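HmuY protein (Prevotella intermedia, PDB 6R2H) probably binds heme as a hemophore-like protein of the HmuY family, helping the bacterium acquire heme, and is seen here in its heme-free form. Local coordinates at residues A[165-171]-A[184-190]; A[73-78]-A[136-140]; A[80-84]-A[158-162]. One frame throughout, in Å; residues are numbered along the deposited sequence.

Interaction 1 (A[165-171]-A[184-190]); sequences AALIKFK and SFDYKFI
Strands 165-171 and 184-190 run antiparallel as the two arms of a beta hairpin, their short axes 4.2 Å apart at closest approach and their directions 154° from each other. A165 with I190, L167 with K188 and K169 with D186 are hydrogen-bonded pairs, each linked by two backbone bonds; A166 with F189, I168 with Y187 and F170 with F185 are the non-hydrogen-bonded pairs between them. A seventh bond, K171 N to S184 O at 2.8 Å, extends the ladder past F170. In the non-hydrogen-bonded pairs CA-H groups add contacts to carbonyls, as where Y187 CA lies 3.1 Å from L167 O.

One face carries A166, I168, F170, F185, Y187 and F189. F170 and F185 run alongside each other from neighbouring strands, CE1 of F170 being 3.7 Å from CD2 of F185; with planes at 63° the pair is oblique, neither stacked nor edge-to-face. F185 CG sits between its backbone N and carbonyl carbon (chi1 54°), which places CD1 3.6 Å from the CG2 methyl of I168. That methyl also lies over one face of the F170 ring, toward its rim, so it touches both rings from the side. On the other face the CD1 methyls of L167 and I190 meet at 4.1 Å. At the strand end the chain of K171, bent at chi2 and chi3, lays its CD 3.3 Å from D186 OD2; the ammonium stays too far off for a salt bridge.

K169 NZ turns off to the carbonyls of T91 and G153, and K188 NZ to those of L93 and I96. In the large antiparallel sheet strand 165-174 is flanked by 155-160 and strand 181-190 by 6-11, while I71 and F73 of strand 71-74 pack against the side chain of F185.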
loop_
_atom_site.group_PDB
_atom_site.type_symbol
_atom_site.label_atom_id
_atom_site.label_comp_id
_atom_site.label_asym_id
_atom_site.label_seq_id
_atom_site.Cartn_x
_atom_site.Cartn_y
_atom_site.Cartn_z
ATOM N N ALA A 165 -9.154 -14.731 3.206
ATOM C CA ALA A 165 -9.009 -14.234 1.855
ATOM C C ALA A 165 -9.873 -12.985 1.702
ATOM O O ALA A 165 -10.746 -12.729 2.540
ATOM C CB ALA A 165 -9.399 -15.324 0.882
ATOM N N ALA A 166 -9.613 -12.208 0.641
ATOM C CA ALA A 166 -10.436 -11.037 0.375
ATOM C C ALA A 166 -10.501 -10.702 -1.113
ATOM O O ALA A 166 -9.595 -11.013 -1.887
ATOM C CB ALA A 166 -9.923 -9.867 1.177
ATOM N N LEU A 167 -11.591 -10.031 -1.489
ATOM C CA LEU A 167 -11.779 -9.513 -2.833
ATOM C C LEU A 167 -12.037 -8.014 -2.716
ATOM O O LEU A 167 -13.006 -7.595 -2.078
ATOM C CB LEU A 167 -12.981 -10.226 -3.461
ATOM C CG LEU A 167 -12.881 -11.746 -3.618
ATOM C CD1 LEU A 167 -14.267 -12.316 -3.865
ATOM C CD2 LEU A 167 -11.946 -12.113 -4.765
ATOM N N ILE A 168 -11.158 -7.210 -3.325
ATOM C CA ILE A 168 -11.097 -5.780 -3.059
ATOM C C ILE A 168 -11.241 -5.027 -4.381
ATOM O O ILE A 168 -10.552 -5.338 -5.353
ATOM C CB ILE A 168 -9.771 -5.413 -2.339
ATOM C CG1 ILE A 168 -9.558 -6.212 -1.049
ATOM C CG2 ILE A 168 -9.616 -3.914 -2.113
ATOM C CD1 ILE A 168 -8.122 -6.229 -0.578
ATOM N N LYS A 169 -12.103 -4.005 -4.400
ATOM C CA LYS A 169 -12.178 -3.100 -5.534
ATOM C C LYS A 169 -11.972 -1.675 -5.028
ATOM O O LYS A 169 -12.723 -1.214 -4.171
ATOM C CB LYS A 169 -13.521 -3.286 -6.248
ATOM C CG LYS A 169 -13.853 -2.285 -7.349
ATOM C CD LYS A 169 -15.254 -2.483 -7.880
ATOM C CE LYS A 169 -15.642 -1.488 -8.953
ATOM N NZ LYS A 169 -14.748 -1.619 -10.125
ATOM N N PHE A 170 -10.947 -0.997 -5.561
ATOM C CA PHE A 170 -10.572 0.343 -5.129
ATOM C C PHE A 170 -11.514 1.387 -5.724
ATOM O O PHE A 170 -11.947 1.268 -6.866
ATOM C CB PHE A 170 -9.087 0.584 -5.405
ATOM C CG PHE A 170 -8.188 -0.243 -4.522
ATOM C CD1 PHE A 170 -7.787 0.221 -3.273
ATOM C CD2 PHE A 170 -7.777 -1.515 -4.915
ATOM C CE1 PHE A 170 -6.972 -0.548 -2.451
ATOM C CE2 PHE A 170 -6.966 -2.292 -4.092
ATOM C CZ PHE A 170 -6.572 -1.806 -2.858
ATOM N N LYS A 171 -11.833 2.408 -4.924
ATOM C CA LYS A 171 -12.713 3.495 -5.339
ATOM C C LYS A 171 -11.935 4.791 -5.601
ATOM O O LYS A 171 -12.032 5.324 -6.693
ATOM C CB LYS A 171 -13.863 3.716 -4.348
ATOM C CG LYS A 171 -14.688 2.490 -3.971
ATOM C CD LYS A 171 -15.822 2.159 -4.937
ATOM C CE LYS A 171 -15.373 1.398 -6.172
ATOM N NZ LYS A 171 -16.214 1.674 -7.366
ATOM N N SER A 184 -9.588 4.442 -0.531
ATOM C CA SER A 184 -10.990 4.067 -0.422
ATOM C C SER A 184 -11.242 2.817 -1.264
ATOM O O SER A 184 -10.779 2.763 -2.399
ATOM C CB SER A 184 -11.839 5.190 -0.898
ATOM O OG SER A 184 -13.189 4.957 -0.560
ATOM N N PHE A 185 -11.943 1.812 -0.712
ATOM C CA PHE A 185 -12.293 0.616 -1.470
ATOM C C PHE A 185 -13.500 -0.097 -0.873
ATOM O O PHE A 185 -13.861 0.123 0.281
ATOM C CB PHE A 185 -11.124 -0.372 -1.540
ATOM C CG PHE A 185 -10.526 -0.782 -0.214
ATOM C CD1 PHE A 185 -11.050 -1.853 0.507
ATOM C CD2 PHE A 185 -9.427 -0.111 0.305
ATOM C CE1 PHE A 185 -10.495 -2.250 1.716
ATOM C CE2 PHE A 185 -8.870 -0.506 1.513
ATOM C CZ PHE A 185 -9.401 -1.577 2.213
ATOM N N ASP A 186 -14.111 -0.960 -1.686
ATOM C CA ASP A 186 -15.106 -1.916 -1.227
ATOM C C ASP A 186 -14.479 -3.297 -1.270
ATOM O O ASP A 186 -13.556 -3.522 -2.059
ATOM C CB ASP A 186 -16.353 -1.917 -2.111
ATOM C CG ASP A 186 -17.018 -0.558 -2.213
ATOM O OD1 ASP A 186 -17.031 0.164 -1.197
ATOM O OD2 ASP A 186 -17.492 -0.223 -3.311
ATOM N N TYR A 187 -14.994 -4.204 -0.430
ATOM C CA TYR A 187 -14.376 -5.512 -0.315
ATOM C C TYR A 187 -15.311 -6.556 0.288
ATOM O O TYR A 187 -16.252 -6.239 1.007
ATOM C CB TYR A 187 -13.127 -5.429 0.557
ATOM C CG TYR A 187 -13.346 -5.105 2.014
ATOM C CD1 TYR A 187 -13.520 -3.793 2.425
ATOM C CD2 TYR A 187 -13.318 -6.097 2.990
ATOM C CE1 TYR A 187 -13.674 -3.477 3.762
ATOM C CE2 TYR A 187 -13.472 -5.796 4.334
ATOM C CZ TYR A 187 -13.650 -4.477 4.720
ATOM O OH TYR A 187 -13.810 -4.145 6.037
ATOM N N LYS A 188 -14.991 -7.815 0.004
ATOM C CA LYS A 188 -15.645 -8.927 0.654
ATOM C C LYS A 188 -14.559 -9.684 1.396
ATOM O O LYS A 188 -13.491 -9.930 0.842
ATOM C CB LYS A 188 -16.311 -9.845 -0.374
ATOM C CG LYS A 188 -17.444 -9.224 -1.180
ATOM C CD LYS A 188 -18.133 -10.242 -2.082
ATOM C CE LYS A 188 -19.187 -9.637 -2.983
ATOM N NZ LYS A 188 -19.732 -10.630 -3.935
ATOM N N PHE A 189 -14.857 -10.046 2.648
ATOM C CA PHE A 189 -13.937 -10.819 3.459
ATOM C C PHE A 189 -14.391 -12.277 3.497
ATOM O O PHE A 189 -15.578 -12.554 3.660
ATOM C CB PHE A 189 -13.792 -10.195 4.846
ATOM C CG PHE A 189 -12.698 -10.817 5.676
ATOM C CD1 PHE A 189 -11.369 -10.582 5.369
ATOM C CD2 PHE A 189 -12.997 -11.647 6.748
ATOM C CE1 PHE A 189 -10.364 -11.160 6.127
ATOM C CE2 PHE A 189 -11.990 -12.241 7.489
ATOM C CZ PHE A 189 -10.676 -11.970 7.197
ATOM N N ILE A 190 -13.431 -13.198 3.327
ATOM C CA ILE A 190 -13.707 -14.621 3.256
ATOM C C ILE A 190 -12.943 -15.313 4.377
ATOM O O ILE A 190 -11.749 -15.600 4.241
ATOM C CB ILE A 190 -13.334 -15.179 1.870
ATOM C CG1 ILE A 190 -13.973 -14.343 0.754
ATOM C CG2 ILE A 190 -13.673 -16.669 1.769
ATOM C CD1 ILE A 190 -13.703 -14.839 -0.646
#

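Interaction 2 (A[73-78]-A[136-140]); sequences FHITDA and MGKWV
W139 CG stands between its backbone N and carbonyl carbon (chi1 75°), a torsion that turns the indole toward the 73-78 hairpin and presents NE1 to T76 O. F73, with CG anti to its carbonyl carbon (chi1 -64°), sends its ring over one face of the indole. The bond from W139 NE1 to T76 O is 3.0 Å long and fairly straight, with the acceptor close to the indole plane. The accepting carbonyl belongs to the type II' turn from H74 to D77, closed by paired backbone bonds, which joins strands 71-74 and 77-80 of the four-stranded sheet. Residues 136-138 form a 3-10 segment followed by W139, and pack between that sheet and the large one, where W139 and F73 touch V183.

The rings of F73 and W139 form a T-shaped (edge-to-face) pair: the F73 edge points at the indole face, planes 74° apart, with F73 CE1 4.1 Å from W139 NE1. V140 reaches back to the turn, its CG2 being 3.8 Å from T76 CB, while T76 CG2 meets the six-membered ring at W139 CZ2. At the other end M136 CG packs against the A78 methyl at 3.7 Å, and its sulfur makes an oblique Met-aromatic contact with F73, SD to CZ 4.3 Å.

Within the turn, H74 ND1 donates to D77 OD2 over 2.6 Å, nearly in the imidazole plane, and H74 NE2 is bonded to Y15 O, so both ring nitrogens are engaged and the imidazole's rotation is fixed. The chemistry across the contact is mainly apolar and aromatic, with one directional bond: the buried indole N-H is satisfied by a turn carbonyl, which fixes the indole's orientation while F73 lies over one face, shared with F170, and V140 CG1 over the other.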
loop_
_atom_site.group_PDB
_atom_site.type_symbol
_atom_site.label_atom_id
_atom_site.label_comp_id
_atom_site.label_asym_id
_atom_site.label_seq_id
_atom_site.Cartn_x
_atom_site.Cartn_y
_atom_site.Cartn_z
ATOM N N PHE A 73 -1.080 0.556 3.769
ATOM C CA PHE A 73 -0.857 1.562 2.747
ATOM C C PHE A 73 0.062 2.660 3.270
ATOM O O PHE A 73 -0.059 3.102 4.412
ATOM C CB PHE A 73 -2.180 2.110 2.201
ATOM C CG PHE A 73 -3.016 1.081 1.482
ATOM C CD1 PHE A 73 -2.816 0.830 0.130
ATOM C CD2 PHE A 73 -3.978 0.341 2.159
ATOM C CE1 PHE A 73 -3.580 -0.119 -0.540
ATOM C CE2 PHE A 73 -4.742 -0.605 1.488
ATOM C CZ PHE A 73 -4.533 -0.844 0.145
ATOM N N HIS A 74 1.000 3.046 2.403
ATOM C CA HIS A 74 1.865 4.201 2.571
ATOM C C HIS A 74 1.768 5.048 1.304
ATOM O O HIS A 74 2.334 4.686 0.273
ATOM C CB HIS A 74 3.317 3.751 2.835
ATOM C CG HIS A 74 4.319 4.839 2.607
ATOM N ND1 HIS A 74 5.008 4.983 1.415
ATOM C CD2 HIS A 74 4.748 5.840 3.406
ATOM C CE1 HIS A 74 5.826 6.017 1.498
ATOM N NE2 HIS A 74 5.685 6.558 2.709
ATOM N N ILE A 75 1.057 6.176 1.395
ATOM C CA ILE A 75 0.707 6.961 0.221
ATOM C C ILE A 75 -0.053 6.034 -0.733
ATOM O O ILE A 75 -1.225 5.750 -0.478
ATOM C CB ILE A 75 1.932 7.678 -0.391
ATOM C CG1 ILE A 75 2.728 8.455 0.667
ATOM C CG2 ILE A 75 1.524 8.573 -1.557
ATOM C CD1 ILE A 75 1.930 9.495 1.409
ATOM N N THR A 76 0.611 5.505 -1.768
ATOM C CA THR A 76 -0.053 4.589 -2.691
ATOM C C THR A 76 0.627 3.223 -2.685
ATOM O O THR A 76 0.133 2.295 -3.323
ATOM C CB THR A 76 -0.239 5.158 -4.109
ATOM O OG1 THR A 76 1.032 5.452 -4.687
ATOM C CG2 THR A 76 -1.086 6.408 -4.150
ATOM N N ASP A 77 1.740 3.100 -1.957
ATOM C CA ASP A 77 2.402 1.815 -1.790
ATOM C C ASP A 77 1.547 0.888 -0.927
ATOM O O ASP A 77 0.893 1.335 0.011
ATOM C CB ASP A 77 3.774 1.965 -1.129
ATOM C CG ASP A 77 4.617 3.086 -1.703
ATOM O OD1 ASP A 77 4.932 3.019 -2.896
ATOM O OD2 ASP A 77 4.934 4.018 -0.951
ATOM N N ALA A 78 1.616 -0.415 -1.226
ATOM C CA ALA A 78 0.808 -1.433 -0.571
ATOM C C ALA A 78 1.680 -2.580 -0.060
ATOM O O ALA A 78 2.618 -3.021 -0.727
ATOM C CB ALA A 78 -0.232 -1.955 -1.530
ATOM N N MET A 136 -0.646 -5.550 -5.762
ATOM C CA MET A 136 -1.642 -4.683 -5.159
ATOM C C MET A 136 -1.319 -3.226 -5.487
ATOM O O MET A 136 -2.229 -2.405 -5.619
ATOM C CB MET A 136 -1.740 -4.864 -3.644
ATOM C CG MET A 136 -2.901 -4.072 -3.062
ATOM S SD MET A 136 -3.480 -4.723 -1.489
ATOM C CE MET A 136 -4.531 -6.046 -2.093
ATOM N N GLY A 137 -0.019 -2.938 -5.636
ATOM C CA GLY A 137 0.482 -1.620 -5.984
ATOM C C GLY A 137 -0.150 -1.084 -7.265
ATOM O O GLY A 137 -0.152 0.123 -7.487
ATOM N N LYS A 138 -0.733 -1.978 -8.075
ATOM C CA LYS A 138 -1.319 -1.597 -9.348
ATOM C C LYS A 138 -2.698 -0.957 -9.174
ATOM O O LYS A 138 -3.334 -0.590 -10.162
ATOM C CB LYS A 138 -1.431 -2.810 -10.276
ATOM C CG LYS A 138 -0.125 -3.376 -10.817
ATOM C CD LYS A 138 -0.375 -4.655 -11.568
ATOM C CE LYS A 138 0.883 -5.379 -11.991
ATOM N NZ LYS A 138 0.576 -6.384 -13.039
ATOM N N TRP A 139 -3.169 -0.807 -7.934
ATOM C CA TRP A 139 -4.508 -0.273 -7.709
ATOM C C TRP A 139 -4.663 1.145 -8.274
ATOM O O TRP A 139 -5.778 1.599 -8.554
ATOM C CB TRP A 139 -4.889 -0.362 -6.227
ATOM C CG TRP A 139 -4.226 0.635 -5.327
ATOM C CD1 TRP A 139 -2.956 0.569 -4.824
ATOM C CD2 TRP A 139 -4.786 1.866 -4.833
ATOM N NE1 TRP A 139 -2.680 1.673 -4.059
ATOM C CE2 TRP A 139 -3.788 2.483 -4.039
ATOM C CE3 TRP A 139 -6.020 2.507 -4.982
ATOM C CZ2 TRP A 139 -3.995 3.702 -3.389
ATOM C CZ3 TRP A 139 -6.223 3.708 -4.337
ATOM C CH2 TRP A 139 -5.224 4.296 -3.551
ATOM N N VAL A 140 -3.529 1.842 -8.412
ATOM C CA VAL A 140 -3.458 3.102 -9.128
ATOM C C VAL A 140 -2.458 2.908 -10.258
ATOM O O VAL A 140 -1.438 2.250 -10.070
ATOM C CB VAL A 140 -3.023 4.266 -8.219
ATOM C CG1 VAL A 140 -4.148 4.685 -7.296
ATOM C CG2 VAL A 140 -1.764 3.941 -7.423
#

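Interaction 3 (A[80-84]-A[158-162]); sequences TNNGE and VKFKN
A short antiparallel ladder within the large beta sheet joins the start of strand 83-87 to the end of strand 155-160, just after the turn that follows strand 77-80. E84 and K159 are its hydrogen-bonded pair: E84 N donates to K159 O at 2.9 Å and K159 N to E84 O at 3.0 Å. G83 and F160 form the adjoining non-hydrogen-bonded pair, with G83 CA 3.2 Å from K159 O. One residue further, K161 N reaches N82 O at 3.1 Å, which carries the ladder past the strand end. Because G83 has no side chain, the F160 ring can come in against its backbone, CD1 lying 3.9 Å from G83 CA and 3.7 Å from N81 O. On the other face E84 and K159 keep their charged ends apart, OE1 to NZ being 4.8 Å, and one water joins them, donating to E84 OE1 and accepting from K159 NZ.

N81 ND2 bonds to W69 O, and the backbones of N81 and D70 pair as well, fastening the turn to the chain leading into strand 71-74. In the sheet, strand 83-87 lies between 155-160 and 105-115, and strand 155-160 has 165-174 on its far side.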
loop_
_atom_site.group_PDB
_atom_site.type_symbol
_atom_site.label_atom_id
_atom_site.label_comp_id
_atom_site.label_asym_id
_atom_site.label_seq_id
_atom_site.Cartn_x
_atom_site.Cartn_y
_atom_site.Cartn_z
ATOM N N THR A 80 1.186 -6.418 2.389
ATOM C CA THR A 80 0.262 -7.373 2.979
ATOM C C THR A 80 0.946 -8.054 4.159
ATOM O O THR A 80 2.176 -8.123 4.234
ATOM C CB THR A 80 -0.251 -8.399 1.954
ATOM O OG1 THR A 80 0.829 -9.299 1.688
ATOM C CG2 THR A 80 -0.725 -7.785 0.652
ATOM N N ASN A 81 0.114 -8.532 5.089
ATOM C CA ASN A 81 0.555 -9.333 6.211
ATOM C C ASN A 81 0.544 -10.799 5.784
ATOM O O ASN A 81 -0.442 -11.502 6.004
ATOM C CB ASN A 81 -0.351 -9.090 7.416
ATOM C CG ASN A 81 0.217 -9.687 8.680
ATOM O OD1 ASN A 81 1.239 -10.362 8.638
ATOM N ND2 ASN A 81 -0.431 -9.447 9.803
ATOM N N ASN A 82 1.634 -11.227 5.134
ATOM C CA ASN A 82 1.822 -12.598 4.694
ATOM C C ASN A 82 0.724 -12.999 3.690
ATOM O O ASN A 82 0.075 -14.043 3.832
ATOM C CB ASN A 82 2.022 -13.493 5.920
ATOM C CG ASN A 82 2.995 -14.637 5.717
ATOM O OD1 ASN A 82 3.705 -14.713 4.712
ATOM N ND2 ASN A 82 3.036 -15.542 6.681
ATOM N N GLY A 83 0.530 -12.165 2.658
ATOM C CA GLY A 83 -0.500 -12.380 1.658
ATOM C C GLY A 83 0.064 -12.471 0.236
ATOM O O GLY A 83 1.194 -12.050 -0.033
ATOM N N GLU A 84 -0.754 -13.036 -0.665
ATOM C CA GLU A 84 -0.451 -13.119 -2.079
ATOM C C GLU A 84 -1.601 -12.478 -2.839
ATOM O O GLU A 84 -2.753 -12.667 -2.459
ATOM C CB GLU A 84 -0.329 -14.584 -2.489
ATOM C CG GLU A 84 0.876 -15.287 -1.903
ATOM C CD GLU A 84 0.962 -16.755 -2.275
ATOM O OE1 GLU A 84 -0.004 -17.507 -1.979
ATOM O OE2 GLU A 84 1.993 -17.135 -2.873
ATOM N N VAL A 158 -6.862 -11.637 -2.770
ATOM C CA VAL A 158 -5.815 -11.751 -1.755
ATOM C C VAL A 158 -6.026 -13.025 -0.927
ATOM O O VAL A 158 -7.086 -13.186 -0.317
ATOM C CB VAL A 158 -5.756 -10.514 -0.831
ATOM C CG1 VAL A 158 -4.393 -10.365 -0.180
ATOM C CG2 VAL A 158 -6.112 -9.234 -1.561
ATOM N N LYS A 159 -5.001 -13.900 -0.917
ATOM C CA LYS A 159 -4.919 -15.116 -0.118
ATOM C C LYS A 159 -3.931 -14.869 1.021
ATOM O O LYS A 159 -2.804 -14.441 0.766
ATOM C CB LYS A 159 -4.157 -16.208 -0.881
ATOM C CG LYS A 159 -4.876 -17.074 -1.906
ATOM C CD LYS A 159 -3.859 -17.651 -2.897
ATOM C CE LYS A 159 -4.278 -18.901 -3.648
ATOM N NZ LYS A 159 -3.883 -20.133 -2.913
ATOM N N PHE A 160 -4.331 -15.194 2.258
ATOM C CA PHE A 160 -3.435 -15.049 3.399
ATOM C C PHE A 160 -3.022 -16.425 3.924
ATOM O O PHE A 160 -3.809 -17.371 3.902
ATOM C CB PHE A 160 -4.079 -14.199 4.496
ATOM C CG PHE A 160 -4.487 -12.813 4.064
ATOM C CD1 PHE A 160 -3.553 -11.788 3.959
ATOM C CD2 PHE A 160 -5.815 -12.534 3.753
ATOM C CE1 PHE A 160 -3.951 -10.528 3.536
ATOM C CE2 PHE A 160 -6.208 -11.271 3.338
ATOM C CZ PHE A 160 -5.275 -10.264 3.245
ATOM N N LYS A 161 -1.780 -16.500 4.423
ATOM C CA LYS A 161 -1.173 -17.695 4.996
ATOM C C LYS A 161 -2.071 -18.308 6.073
ATOM O O LYS A 161 -2.022 -19.515 6.311
ATOM C CB LYS A 161 0.205 -17.353 5.583
ATOM C CG LYS A 161 1.055 -18.541 6.026
ATOM C CD LYS A 161 2.060 -18.213 7.112
ATOM C CE LYS A 161 1.436 -18.057 8.492
ATOM N NZ LYS A 161 2.397 -17.528 9.497
ATOM N N ASN A 162 -2.875 -17.464 6.732
ATOM C CA ASN A 162 -3.720 -17.896 7.829
ATOM C C ASN A 162 -5.011 -18.509 7.288
ATOM O O ASN A 162 -5.809 -19.031 8.064
ATOM C CB ASN A 162 -4.018 -16.747 8.794
ATOM C CG ASN A 162 -4.906 -15.678 8.189
ATOM O OD1 ASN A 162 -5.540 -15.895 7.160
ATOM N ND2 ASN A 162 -4.991 -14.526 8.829
HETATM O O HOH W 1 -1.072 -20.294 -2.367
#

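Interactions 1 and 3 lie in one sheet, where strands 155-160 and 165-174 are neighbours; A166 N lies 2.9 Å from V158 O, a probable hydrogen bond, and the centres of the two contacts are 14 Å apart. Interaction 2 packs on the sheet face that bears F170 and F185: F170 CD1 lies 3.4 Å from W139 CE3, and F170 CE1 3.6 Å from F73 CZ. M136 serves all three, its CE being 3.9 Å from I168 CD1 and 3.6 Å from V158 CG2. Glycerol, probably from the crystallisation liquor, is bound about 3 Å from the F189 side chain, and glycerol also lies about 5 Å from that of F160.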